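Local coordinates for protein tryptophan halogenase (Shewanella frigidimarina, PDB 2PYX) that probably binds FAD and acts as a flavin-dependent halogenase of the tryptophan halogenase family, at residues S301-D306 with D420-D425; R255-Q260 with D308-L313; D76-I81 with Y521-L526; K155-A160 with R512-K517. All coordinates share one frame; numbering follows the deposited sequence.

Contact 1 (S301-D306 with D420-D425); sequences SSHTND and DRYWRD
D425 OD2 is gripped by two groups. H303 NE2 donates to it across the contact at 2.9 Å, and R421 NH1 of the same short helix forms a salt bridge to it, also at 2.9 Å. The bond from H303 is fairly straight, with an N-H...O angle of 162°. It lies close to the imidazole plane and uses the anti lone pair of OD2, while the carboxylate is turned 60° from the ring. S300 OG holds the other ring nitrogen, H303 ND1, so both nitrogens are engaged and the ring's rotation is fixed. The guanidinium of R421 lies nearly parallel to the imidazole, the planes 19° apart, with H303 CD2 over one of its faces. The R421 chain runs out with CG anti to the backbone N and then bends at chi3. That bend brings NH2 to S302 O at 3.0 Å, in the guanidinium plane and on a carbonyl lone pair. A water joins R421 NH1 to S302 O and S302 OG. Y422 makes a T-shaped pair with H303, its CD1 edge against the imidazole face and the ring centroids 5.1 Å apart. With an alanine in place of H303, D425 would probably keep R421 but lose its partner from the loop, and the Y422 edge would lose the face it rests on. This is a surface contact, away from the predicted flavin and substrate sites. It joins the loop between strand 292-299 and helix 306-317 to helix 421-425, where Y422 OH also bonds N253 just before strand 255-262.

Contact 2 (R255-Q260 with D308-L313); sequences RALAIQ and DAQKTL
L257 reaches the helix with one methyl, CD2, which packs against both Q310 and L313. Its CG stands anti to the backbone N (chi1 -177°), and chi2 of 68° sets CD2 against the helix backbone at Q310 CA, 3.6 Å away. The same methyl meets L313 CD2 at 3.7 Å. L313 also has its CG anti to the backbone N, and its side chain runs at a slant to that of L257. L313 CD2 is also 3.7 Å from the backbone oxygen L257 O, so it packs on the strand itself as well as on the leucine. I259, two residues along the strand, offers its CG2 branch to L313 CD2 at the longer distance of 4.3 Å. Q310 touches with its aliphatic base: CB is 3.8 Å from L257 CD2, and CG comes close to the same methyl. No hydrogen bond crosses this contact. Helix 306-317 packs here on one face of strand 255-262, the local axes 9.7 Å apart and inclined by 40°. The strand lies between 292-299 and 330-333, both antiparallel to it. Y299 and Y297 of the first meet A309 and T312, P329 just before the second meets L257 and Q310, and L317 extends the helix side over I259.

Contact 3 (D76-I81 with Y521-L526); sequences DENDFI and YGFPKL
N78 and F523 meet because each has its CG anti to its own carbonyl carbon, with chi1 of -58° and -59°. The N78 carboxamide then faces the backbone of F523 and grips it at both ends. F523 N donates to N78 OD1 at 2.8 Å, tilted from the carbonyl plane. N78 ND2 returns a bond to F523 O at 3.0 Å, with an N-H...O angle of 167° and on a lone pair in the carbonyl plane. With both ends bonded, the carboxamide's rotation about CB-CG is fixed. G522 passes close to the carboxamide, its CA 3.4 Å from N78 OD1. A beta carbon there would run into N78 ND2, and the backbone angles are themselves unfavourable for any other residue. I81 CD1 meets the edge of the F523 ring at CE2, 3.9 Å away, and E77 OE1 lies obliquely at 3.5 Å from F523 CD2. D76 caps helix 77-83, its OD1 accepting from D79 N at 3.1 Å and weakly from N78 N. The carboxylate of E77 is buried but well supplied: Y168 and Y170 bond OE2, Y162 N bonds OE1, and K155 forms a salt bridge. K155 also makes a cation-pi contact with F523. The C-terminal tail is thus tied to the helix by paired side-chain-to-backbone hydrogen bonds, while the lysine probably offsets the buried negative charge beside the phenylalanine.

Contact 4 (K155-A160 with R512-K517); sequences KSIVTA and RELLDK
L514 is the tight part of this contact, its two methyls pressed against the backbone of the loop. CD2 lies 3.4 Å from K155 O, and CD1 lies 3.6 Å from I157 N. With chi1 at 176° and chi2 at 55°, the forked end of the leucine turns toward the loop. K155 O is buried here and has no polar partner in the model. The CG of K155 also touches L514 CD2, at 4.0 Å, and its chain crosses the leucine at about a right angle. Beyond that the lysine bends at chi3 and leaves the helix, so that NZ donates to A160 O at 2.9 Å. The loop folds as a type I beta turn from S156 to T159, closed by T159 N to S156 O. With a methionine in place of K155, E77 would probably be left buried without its countercharge and A160 O without this donor. On the looser, more exposed side, I157 CG1 meets K517 CB at 3.9 Å, the two side chains crossing nearly at right angles. The K517 chain then bends away, taking its amine from the turn.

Overall arrangement
Contacts 1 and 2 are neighbours, as are contacts 3 and 4; the centres of contacts 1 and 3 are about 45 Å apart. Contact 1 is a charged, water-bridged surface contact, whereas contact 2 is buried and apolar. Helix 306-317 serves both, starting at the end of segment 301-306. Contact 3 is buried and joined by side-chain amide hydrogen bonds and the packing of a phenylalanine; contact 4 is partly buried and has no polar bond between its segments. The E77-K155 salt bridge links them, and helix 511-520 runs from contact 4 into the tail of contact 3. The side chains of E77 and K155 are about 11 Å and 12 Å from that of K89, the predicted active-site lysine.

Contact 1 (S301-D306 with D420-D425)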
loop_
_atom_site.group_PDB
_atom_site.type_symbol
_atom_site.label_atom_id
_atom_site.label_comp_id
_atom_site.label_asym_id
_atom_site.label_seq_id
_atom_site.Cartn_x
_atom_site.Cartn_y
_atom_site.Cartn_z
ATOM N N SER A 301 9.357 11.657 16.988
ATOM C CA SER A 301 9.914 11.773 18.352
ATOM C C SER A 301 10.787 12.994 18.551
ATOM O O SER A 301 11.054 13.364 19.703
ATOM C CB SER A 301 10.708 10.539 18.706
ATOM O OG SER A 301 11.766 10.290 17.814
ATOM N N SER A 302 11.255 13.628 17.463
ATOM C CA SER A 302 11.983 14.881 17.624
ATOM C C SER A 302 11.071 16.074 17.728
ATOM O O SER A 302 11.576 17.200 17.894
ATOM C CB SER A 302 13.024 15.085 16.535
ATOM O OG SER A 302 12.414 15.280 15.284
ATOM N N HIS A 303 9.756 15.854 17.664
ATOM C CA HIS A 303 8.772 16.900 17.869
ATOM C C HIS A 303 7.907 16.719 19.113
ATOM O O HIS A 303 7.418 17.707 19.639
ATOM C CB HIS A 303 7.863 17.050 16.645
ATOM C CG HIS A 303 8.593 17.577 15.456
ATOM N ND1 HIS A 303 9.278 16.757 14.589
ATOM C CD2 HIS A 303 8.741 18.837 14.982
ATOM C CE1 HIS A 303 9.837 17.495 13.642
ATOM N NE2 HIS A 303 9.548 18.761 13.870
ATOM N N THR A 304 7.710 15.479 19.547
ATOM C CA THR A 304 6.928 15.187 20.740
ATOM C C THR A 304 7.477 13.979 21.476
ATOM O O THR A 304 8.016 13.040 20.877
ATOM C CB THR A 304 5.453 14.944 20.410
ATOM O OG1 THR A 304 4.738 14.676 21.635
ATOM C CG2 THR A 304 5.254 13.747 19.511
ATOM N N ASN A 305 7.338 13.991 22.810
ATOM C CA ASN A 305 7.621 12.779 23.573
ATOM C C ASN A 305 6.466 11.782 23.485
ATOM O O ASN A 305 5.430 12.072 22.860
ATOM C CB ASN A 305 8.046 13.080 25.015
ATOM C CG ASN A 305 6.926 13.571 25.877
ATOM O OD1 ASN A 305 5.754 13.382 25.572
ATOM N ND2 ASN A 305 7.290 14.163 27.002
ATOM N N ASP A 306 6.662 10.592 24.049
ATOM C CA ASP A 306 5.672 9.558 23.937
ATOM C C ASP A 306 4.476 9.767 24.863
ATOM O O ASP A 306 3.352 9.380 24.532
ATOM C CB ASP A 306 6.313 8.196 24.161
ATOM C CG ASP A 306 7.439 7.927 23.193
ATOM O OD1 ASP A 306 7.265 8.174 21.972
ATOM O OD2 ASP A 306 8.487 7.465 23.632
ATOM N N ASP A 420 1.851 24.603 14.682
ATOM C CA ASP A 420 2.809 23.649 15.195
ATOM C C ASP A 420 4.113 23.635 14.406
ATOM O O ASP A 420 4.131 23.603 13.157
ATOM C CB ASP A 420 2.226 22.250 15.163
ATOM C CG ASP A 420 0.966 22.131 15.973
ATOM O OD1 ASP A 420 1.097 22.233 17.227
ATOM O OD2 ASP A 420 -0.107 21.927 15.355
ATOM N N ARG A 421 5.218 23.582 15.148
ATOM C CA ARG A 421 6.550 23.527 14.521
ATOM C C ARG A 421 6.660 22.382 13.514
ATOM O O ARG A 421 7.312 22.537 12.486
ATOM C CB ARG A 421 7.633 23.393 15.607
ATOM C CG ARG A 421 9.052 23.395 15.029
ATOM C CD ARG A 421 10.137 23.363 16.076
ATOM N NE ARG A 421 10.149 22.142 16.902
ATOM C CZ ARG A 421 10.843 21.043 16.678
ATOM N NH1 ARG A 421 11.517 20.907 15.551
ATOM N NH2 ARG A 421 10.854 20.064 17.554
ATOM N N TYR A 422 6.099 21.244 13.875
ATOM C CA TYR A 422 6.128 20.045 13.007
ATOM C C TYR A 422 5.680 20.383 11.583
ATOM O O TYR A 422 6.354 20.041 10.589
ATOM C CB TYR A 422 5.230 18.961 13.580
ATOM C CG TYR A 422 5.091 17.711 12.744
ATOM C CD1 TYR A 422 6.000 16.671 12.854
ATOM C CD2 TYR A 422 3.999 17.545 11.906
ATOM C CE1 TYR A 422 5.839 15.485 12.170
ATOM C CE2 TYR A 422 3.830 16.401 11.192
ATOM C CZ TYR A 422 4.749 15.362 11.317
ATOM O OH TYR A 422 4.616 14.188 10.633
ATOM N N TRP A 423 4.564 21.096 11.470
ATOM C CA TRP A 423 3.996 21.389 10.157
ATOM C C TRP A 423 4.820 22.452 9.446
ATOM O O TRP A 423 5.040 22.399 8.232
ATOM C CB TRP A 423 2.487 21.724 10.272
ATOM C CG TRP A 423 1.737 20.521 10.672
ATOM C CD1 TRP A 423 1.392 20.118 11.930
ATOM C CD2 TRP A 423 1.274 19.460 9.798
ATOM N NE1 TRP A 423 0.741 18.919 11.899
ATOM C CE2 TRP A 423 0.666 18.483 10.596
ATOM C CE3 TRP A 423 1.299 19.268 8.402
ATOM C CZ2 TRP A 423 0.123 17.314 10.064
ATOM C CZ3 TRP A 423 0.723 18.117 7.888
ATOM C CH2 TRP A 423 0.127 17.170 8.706
ATOM N N ARG A 424 5.303 23.470 10.191
ATOM C CA ARG A 424 6.142 24.469 9.606
ATOM C C ARG A 424 7.435 23.855 9.099
ATOM O O ARG A 424 7.913 24.206 8.033
ATOM C CB ARG A 424 6.435 25.622 10.607
ATOM C CG ARG A 424 5.157 26.322 11.126
ATOM C CD ARG A 424 5.435 27.566 12.027
ATOM N NE ARG A 424 6.190 27.241 13.255
ATOM C CZ ARG A 424 5.658 27.035 14.457
ATOM N NH1 ARG A 424 4.352 27.102 14.681
ATOM N NH2 ARG A 424 6.459 26.772 15.472
ATOM N N ASP A 425 8.034 22.971 9.888
ATOM C CA ASP A 425 9.300 22.295 9.512
ATOM C C ASP A 425 9.135 21.485 8.215
ATOM O O ASP A 425 10.042 21.482 7.393
ATOM C CB ASP A 425 9.715 21.318 10.608
ATOM C CG ASP A 425 10.381 21.968 11.781
ATOM O OD1 ASP A 425 10.911 23.113 11.635
ATOM O OD2 ASP A 425 10.478 21.261 12.820
HETATM O O HOH W 1 12.955 18.337 15.517
#

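Contact 2 (R255-Q260 with D308-L313)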
loop_
_atom_site.group_PDB
_atom_site.type_symbol
_atom_site.label_atom_id
_atom_site.label_comp_id
_atom_site.label_asym_id
_atom_site.label_seq_id
_atom_site.Cartn_x
_atom_site.Cartn_y
_atom_site.Cartn_z
ATOM N N ARG A 255 7.864 7.079 14.861
ATOM C CA ARG A 255 7.099 6.382 15.914
ATOM C C ARG A 255 5.718 6.053 15.420
ATOM O O ARG A 255 5.166 6.775 14.605
ATOM C CB ARG A 255 6.958 7.261 17.143
ATOM C CG ARG A 255 8.244 7.629 17.820
ATOM C CD ARG A 255 8.863 6.498 18.556
ATOM N NE ARG A 255 10.030 6.897 19.339
ATOM C CZ ARG A 255 11.279 6.943 18.894
ATOM N NH1 ARG A 255 11.573 6.649 17.639
ATOM N NH2 ARG A 255 12.280 7.275 19.719
ATOM N N ALA A 256 5.130 5.007 16.004
ATOM C CA ALA A 256 3.709 4.750 15.836
ATOM C C ALA A 256 3.196 4.181 17.138
ATOM O O ALA A 256 3.851 3.364 17.792
ATOM C CB ALA A 256 3.459 3.794 14.702
ATOM N N LEU A 257 2.025 4.646 17.493
ATOM C CA LEU A 257 1.353 4.143 18.671
ATOM C C LEU A 257 -0.001 3.612 18.197
ATOM O O LEU A 257 -0.881 4.394 17.803
ATOM C CB LEU A 257 1.213 5.259 19.682
ATOM C CG LEU A 257 0.594 4.828 21.000
ATOM C CD1 LEU A 257 1.532 3.873 21.779
ATOM C CD2 LEU A 257 0.239 6.080 21.815
ATOM N N ALA A 258 -0.176 2.281 18.311
ATOM C CA ALA A 258 -1.274 1.575 17.643
ATOM C C ALA A 258 -2.173 0.813 18.620
ATOM O O ALA A 258 -1.710 0.347 19.665
ATOM C CB ALA A 258 -0.713 0.617 16.652
ATOM N N ILE A 259 -3.446 0.684 18.262
ATOM C CA ILE A 259 -4.421 0.051 19.157
ATOM C C ILE A 259 -5.639 -0.408 18.357
ATOM O O ILE A 259 -6.032 0.216 17.368
ATOM C CB ILE A 259 -4.819 1.032 20.280
ATOM C CG1 ILE A 259 -5.554 0.288 21.410
ATOM C CG2 ILE A 259 -5.641 2.181 19.778
ATOM C CD1 ILE A 259 -5.729 1.118 22.659
ATOM N N GLN A 260 -6.252 -1.503 18.783
ATOM C CA GLN A 260 -7.540 -1.850 18.193
ATOM C C GLN A 260 -8.659 -1.211 19.021
ATOM O O GLN A 260 -8.509 -0.973 20.223
ATOM C CB GLN A 260 -7.704 -3.350 17.990
ATOM C CG GLN A 260 -7.418 -4.225 19.146
ATOM C CD GLN A 260 -7.939 -5.630 18.918
ATOM O OE1 GLN A 260 -9.068 -5.948 19.295
ATOM N NE2 GLN A 260 -7.130 -6.472 18.282
ATOM N N ASP A 308 3.014 12.645 25.624
ATOM C CA ASP A 308 2.137 13.577 24.966
ATOM C C ASP A 308 1.481 12.942 23.714
ATOM O O ASP A 308 0.307 13.167 23.409
ATOM C CB ASP A 308 2.902 14.825 24.591
ATOM C CG ASP A 308 3.349 15.635 25.784
ATOM O OD1 ASP A 308 2.909 15.351 26.921
ATOM O OD2 ASP A 308 4.164 16.565 25.589
ATOM N N ALA A 309 2.239 12.144 22.995
ATOM C CA ALA A 309 1.664 11.449 21.830
ATOM C C ALA A 309 0.524 10.544 22.242
ATOM O O ALA A 309 -0.490 10.454 21.548
ATOM C CB ALA A 309 2.727 10.649 21.104
ATOM N N GLN A 310 0.684 9.837 23.356
ATOM C CA GLN A 310 -0.375 8.976 23.837
ATOM C C GLN A 310 -1.625 9.776 24.169
ATOM O O GLN A 310 -2.757 9.371 23.847
ATOM C CB GLN A 310 0.086 8.153 25.032
ATOM C CG GLN A 310 -1.039 7.219 25.496
ATOM C CD GLN A 310 -0.647 6.350 26.651
ATOM O OE1 GLN A 310 -0.903 6.695 27.810
ATOM N NE2 GLN A 310 -0.025 5.225 26.358
ATOM N N LYS A 311 -1.439 10.931 24.787
ATOM C CA LYS A 311 -2.580 11.801 25.103
ATOM C C LYS A 311 -3.350 12.197 23.848
ATOM O O LYS A 311 -4.571 12.148 23.803
ATOM C CB LYS A 311 -2.160 13.037 25.891
ATOM C CG LYS A 311 -3.322 13.950 26.330
ATOM C CD LYS A 311 -4.313 13.248 27.246
ATOM C CE LYS A 311 -5.335 14.253 27.808
ATOM N NZ LYS A 311 -6.403 13.588 28.632
ATOM N N THR A 312 -2.619 12.575 22.811
ATOM C CA THR A 312 -3.204 12.869 21.535
ATOM C C THR A 312 -3.992 11.690 20.982
ATOM O O THR A 312 -5.102 11.878 20.478
ATOM C CB THR A 312 -2.067 13.319 20.552
ATOM O OG1 THR A 312 -1.427 14.476 21.100
ATOM C CG2 THR A 312 -2.616 13.667 19.192
ATOM N N LEU A 313 -3.440 10.483 21.060
ATOM C CA LEU A 313 -4.170 9.294 20.562
ATOM C C LEU A 313 -5.470 9.144 21.346
ATOM O O LEU A 313 -6.559 8.897 20.785
ATOM C CB LEU A 313 -3.353 8.010 20.710
ATOM C CG LEU A 313 -4.025 6.695 20.298
ATOM C CD1 LEU A 313 -4.548 6.747 18.862
ATOM C CD2 LEU A 313 -3.139 5.532 20.542
#

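Contact 3 (D76-I81 with Y521-L526)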
loop_
_atom_site.group_PDB
_atom_site.type_symbol
_atom_site.label_atom_id
_atom_site.label_comp_id
_atom_site.label_asym_id
_atom_site.label_seq_id
_atom_site.Cartn_x
_atom_site.Cartn_y
_atom_site.Cartn_z
ATOM N N ASP A 76 -10.365 -17.400 -3.701
ATOM C CA ASP A 76 -11.753 -17.011 -3.902
ATOM C C ASP A 76 -12.042 -15.766 -3.040
ATOM O O ASP A 76 -11.672 -15.714 -1.870
ATOM C CB ASP A 76 -12.628 -18.210 -3.516
ATOM C CG ASP A 76 -14.109 -17.918 -3.571
ATOM O OD1 ASP A 76 -14.620 -17.168 -2.702
ATOM O OD2 ASP A 76 -14.778 -18.490 -4.465
ATOM N N GLU A 77 -12.704 -14.761 -3.618
ATOM C CA GLU A 77 -12.907 -13.505 -2.915
ATOM C C GLU A 77 -13.756 -13.690 -1.683
ATOM O O GLU A 77 -13.549 -13.032 -0.656
ATOM C CB GLU A 77 -13.532 -12.420 -3.797
ATOM C CG GLU A 77 -13.367 -11.041 -3.129
ATOM C CD GLU A 77 -13.889 -9.863 -3.948
ATOM O OE1 GLU A 77 -14.776 -10.041 -4.812
ATOM O OE2 GLU A 77 -13.404 -8.712 -3.753
ATOM N N ASN A 78 -14.770 -14.555 -1.775
ATOM C CA ASN A 78 -15.605 -14.781 -0.591
ATOM C C ASN A 78 -14.790 -15.405 0.545
ATOM O O ASN A 78 -14.895 -14.980 1.703
ATOM C CB ASN A 78 -16.831 -15.635 -0.929
ATOM C CG ASN A 78 -17.683 -15.012 -2.016
ATOM O OD1 ASN A 78 -17.957 -13.808 -1.991
ATOM N ND2 ASN A 78 -18.133 -15.838 -2.972
ATOM N N ASP A 79 -13.988 -16.410 0.209
ATOM C CA ASP A 79 -13.109 -17.055 1.178
ATOM C C ASP A 79 -12.174 -16.018 1.824
ATOM O O ASP A 79 -12.000 -15.986 3.023
ATOM C CB ASP A 79 -12.247 -18.132 0.493
ATOM C CG ASP A 79 -13.026 -19.366 0.080
ATOM O OD1 ASP A 79 -14.187 -19.558 0.493
ATOM O OD2 ASP A 79 -12.441 -20.185 -0.656
ATOM N N PHE A 80 -11.551 -15.177 0.998
ATOM C CA PHE A 80 -10.671 -14.125 1.502
ATOM C C PHE A 80 -11.377 -13.197 2.494
ATOM O O PHE A 80 -10.898 -12.932 3.607
ATOM C CB PHE A 80 -10.092 -13.323 0.311
ATOM C CG PHE A 80 -9.372 -12.069 0.726
ATOM C CD1 PHE A 80 -8.101 -12.128 1.287
ATOM C CD2 PHE A 80 -9.967 -10.817 0.576
ATOM C CE1 PHE A 80 -7.458 -10.977 1.708
ATOM C CE2 PHE A 80 -9.326 -9.678 0.991
ATOM C CZ PHE A 80 -8.067 -9.741 1.552
ATOM N N ILE A 81 -12.516 -12.656 2.073
ATOM C CA ILE A 81 -13.253 -11.701 2.896
ATOM C C ILE A 81 -13.668 -12.332 4.224
ATOM O O ILE A 81 -13.522 -11.730 5.294
ATOM C CB ILE A 81 -14.482 -11.123 2.122
ATOM C CG1 ILE A 81 -13.991 -10.214 1.005
ATOM C CG2 ILE A 81 -15.435 -10.362 3.051
ATOM C CD1 ILE A 81 -15.088 -9.726 0.061
ATOM N N TYR A 521 -24.205 -15.438 1.479
ATOM C CA TYR A 521 -24.368 -15.961 0.129
ATOM C C TYR A 521 -23.098 -15.891 -0.723
ATOM O O TYR A 521 -22.814 -16.809 -1.494
ATOM C CB TYR A 521 -25.475 -15.191 -0.587
ATOM C CG TYR A 521 -26.839 -15.308 0.048
ATOM C CD1 TYR A 521 -27.603 -16.463 -0.110
ATOM C CD2 TYR A 521 -27.378 -14.254 0.779
ATOM C CE1 TYR A 521 -28.871 -16.566 0.459
ATOM C CE2 TYR A 521 -28.639 -14.351 1.354
ATOM C CZ TYR A 521 -29.378 -15.509 1.188
ATOM O OH TYR A 521 -30.637 -15.610 1.750
ATOM N N GLY A 522 -22.363 -14.788 -0.633
ATOM C CA GLY A 522 -21.156 -14.641 -1.436
ATOM C C GLY A 522 -21.417 -13.968 -2.782
ATOM O O GLY A 522 -22.545 -13.992 -3.304
ATOM N N PHE A 523 -20.371 -13.341 -3.352
ATOM C CA PHE A 523 -20.390 -12.898 -4.756
ATOM C C PHE A 523 -20.323 -14.099 -5.697
ATOM O O PHE A 523 -19.607 -15.053 -5.419
ATOM C CB PHE A 523 -19.168 -12.041 -5.117
ATOM C CG PHE A 523 -19.021 -10.793 -4.299
ATOM C CD1 PHE A 523 -19.945 -9.764 -4.410
ATOM C CD2 PHE A 523 -17.924 -10.622 -3.444
ATOM C CE1 PHE A 523 -19.823 -8.614 -3.647
ATOM C CE2 PHE A 523 -17.783 -9.456 -2.703
ATOM C CZ PHE A 523 -18.716 -8.454 -2.806
ATOM N N PRO A 524 -20.964 -14.008 -6.874
ATOM C CA PRO A 524 -20.792 -15.092 -7.856
ATOM C C PRO A 524 -19.380 -15.145 -8.444
ATOM O O PRO A 524 -18.678 -14.129 -8.501
ATOM C CB PRO A 524 -21.786 -14.732 -8.950
ATOM C CG PRO A 524 -21.933 -13.254 -8.865
ATOM C CD PRO A 524 -21.809 -12.920 -7.389
ATOM N N LYS A 525 -18.981 -16.332 -8.902
ATOM C CA LYS A 525 -17.682 -16.504 -9.554
ATOM C C LYS A 525 -17.622 -15.742 -10.879
ATOM O O LYS A 525 -16.588 -15.163 -11.205
ATOM C CB LYS A 525 -17.374 -17.990 -9.770
ATOM N N LEU A 526 -18.733 -15.727 -11.620
ATOM C CA LEU A 526 -18.814 -15.047 -12.914
ATOM C C LEU A 526 -19.744 -13.853 -12.838
ATOM O O LEU A 526 -20.765 -13.904 -12.156
ATOM C CB LEU A 526 -19.330 -16.010 -13.996
#

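Contact 4 (K155-A160 with R512-K517)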
loop_
_atom_site.group_PDB
_atom_site.type_symbol
_atom_site.label_atom_id
_atom_site.label_comp_id
_atom_site.label_asym_id
_atom_site.label_seq_id
_atom_site.Cartn_x
_atom_site.Cartn_y
_atom_site.Cartn_z
ATOM N N LYS A 155 -19.245 -2.133 -5.020
ATOM C CA LYS A 155 -19.880 -3.145 -5.861
ATOM C C LYS A 155 -21.161 -3.617 -5.180
ATOM O O LYS A 155 -21.421 -3.263 -4.058
ATOM C CB LYS A 155 -18.912 -4.324 -6.115
ATOM C CG LYS A 155 -18.541 -5.108 -4.846
ATOM C CD LYS A 155 -17.378 -6.056 -5.065
ATOM C CE LYS A 155 -17.681 -7.172 -6.051
ATOM N NZ LYS A 155 -16.496 -8.104 -6.279
ATOM N N SER A 156 -21.941 -4.424 -5.901
ATOM C CA SER A 156 -23.196 -4.986 -5.411
ATOM C C SER A 156 -23.016 -6.475 -5.169
ATOM O O SER A 156 -22.038 -7.062 -5.635
ATOM C CB SER A 156 -24.280 -4.790 -6.470
ATOM O OG SER A 156 -23.941 -5.480 -7.665
ATOM N N ILE A 157 -23.971 -7.096 -4.476
ATOM C CA ILE A 157 -23.887 -8.545 -4.183
ATOM C C ILE A 157 -23.940 -9.397 -5.469
ATOM O O ILE A 157 -23.427 -10.537 -5.509
ATOM C CB ILE A 157 -24.947 -8.944 -3.116
ATOM C CG1 ILE A 157 -24.715 -10.358 -2.577
ATOM C CG2 ILE A 157 -26.388 -8.791 -3.679
ATOM C CD1 ILE A 157 -23.306 -10.646 -2.123
ATOM N N VAL A 158 -24.509 -8.827 -6.529
ATOM C CA VAL A 158 -24.621 -9.506 -7.825
ATOM C C VAL A 158 -23.383 -9.337 -8.694
ATOM O O VAL A 158 -23.248 -9.976 -9.741
ATOM C CB VAL A 158 -25.889 -9.031 -8.619
ATOM C CG1 VAL A 158 -27.142 -9.310 -7.802
ATOM C CG2 VAL A 158 -25.797 -7.563 -8.984
ATOM N N THR A 159 -22.459 -8.480 -8.271
ATOM C CA THR A 159 -21.218 -8.293 -8.985
ATOM C C THR A 159 -20.250 -9.476 -8.777
ATOM O O THR A 159 -20.124 -10.012 -7.676
ATOM C CB THR A 159 -20.530 -7.003 -8.525
ATOM O OG1 THR A 159 -21.463 -5.914 -8.623
ATOM C CG2 THR A 159 -19.325 -6.691 -9.382
ATOM N N ALA A 160 -19.563 -9.866 -9.839
ATOM C CA ALA A 160 -18.645 -11.004 -9.815
ATOM C C ALA A 160 -17.470 -10.764 -8.879
ATOM O O ALA A 160 -17.092 -9.605 -8.636
ATOM C CB ALA A 160 -18.133 -11.276 -11.216
ATOM N N ARG A 512 -21.620 -2.511 5.404
ATOM C CA ARG A 512 -22.096 -3.567 6.295
ATOM C C ARG A 512 -23.222 -4.377 5.638
ATOM O O ARG A 512 -23.211 -5.601 5.718
ATOM C CB ARG A 512 -22.530 -3.048 7.673
ATOM C CG ARG A 512 -22.637 -4.225 8.655
ATOM C CD ARG A 512 -22.771 -3.813 10.089
ATOM N NE ARG A 512 -21.604 -3.164 10.685
ATOM C CZ ARG A 512 -20.516 -3.782 11.145
ATOM N NH1 ARG A 512 -20.325 -5.083 10.976
ATOM N NH2 ARG A 512 -19.563 -3.063 11.719
ATOM N N GLU A 513 -24.169 -3.719 4.984
ATOM C CA GLU A 513 -25.249 -4.491 4.350
ATOM C C GLU A 513 -24.703 -5.458 3.284
ATOM O O GLU A 513 -25.161 -6.599 3.190
ATOM C CB GLU A 513 -26.411 -3.590 3.893
ATOM C CG GLU A 513 -26.561 -3.234 2.459
ATOM C CD GLU A 513 -27.632 -2.165 2.258
ATOM O OE1 GLU A 513 -28.834 -2.423 2.563
ATOM O OE2 GLU A 513 -27.290 -1.065 1.778
ATOM N N LEU A 514 -23.664 -5.033 2.551
ATOM C CA LEU A 514 -23.030 -5.876 1.549
ATOM C C LEU A 514 -22.264 -7.030 2.202
ATOM O O LEU A 514 -22.436 -8.189 1.820
ATOM C CB LEU A 514 -22.115 -5.040 0.628
ATOM C CG LEU A 514 -21.335 -5.838 -0.398
ATOM C CD1 LEU A 514 -22.295 -6.705 -1.262
ATOM C CD2 LEU A 514 -20.450 -4.952 -1.288
ATOM N N LEU A 515 -21.429 -6.714 3.187
ATOM C CA LEU A 515 -20.639 -7.718 3.859
ATOM C C LEU A 515 -21.529 -8.756 4.540
ATOM O O LEU A 515 -21.186 -9.933 4.558
ATOM C CB LEU A 515 -19.666 -7.057 4.833
ATOM C CG LEU A 515 -18.534 -6.280 4.154
ATOM C CD1 LEU A 515 -17.791 -5.444 5.199
ATOM C CD2 LEU A 515 -17.555 -7.198 3.437
ATOM N N ASP A 516 -22.683 -8.338 5.065
ATOM C CA ASP A 516 -23.624 -9.319 5.627
ATOM C C ASP A 516 -24.046 -10.357 4.581
ATOM O O ASP A 516 -24.128 -11.561 4.875
ATOM C CB ASP A 516 -24.865 -8.627 6.173
ATOM C CG ASP A 516 -24.624 -7.907 7.476
ATOM O OD1 ASP A 516 -23.603 -8.141 8.171
ATOM O OD2 ASP A 516 -25.496 -7.082 7.812
ATOM N N LYS A 517 -24.340 -9.907 3.369
ATOM C CA LYS A 517 -24.723 -10.826 2.283
ATOM C C LYS A 517 -23.541 -11.601 1.712
ATOM O O LYS A 517 -23.694 -12.718 1.237
ATOM C CB LYS A 517 -25.501 -10.098 1.183
ATOM C CG LYS A 517 -26.886 -9.602 1.644
ATOM C CD LYS A 517 -27.849 -10.772 1.853
ATOM C CE LYS A 517 -29.270 -10.318 2.273
ATOM N NZ LYS A 517 -29.254 -9.681 3.608
#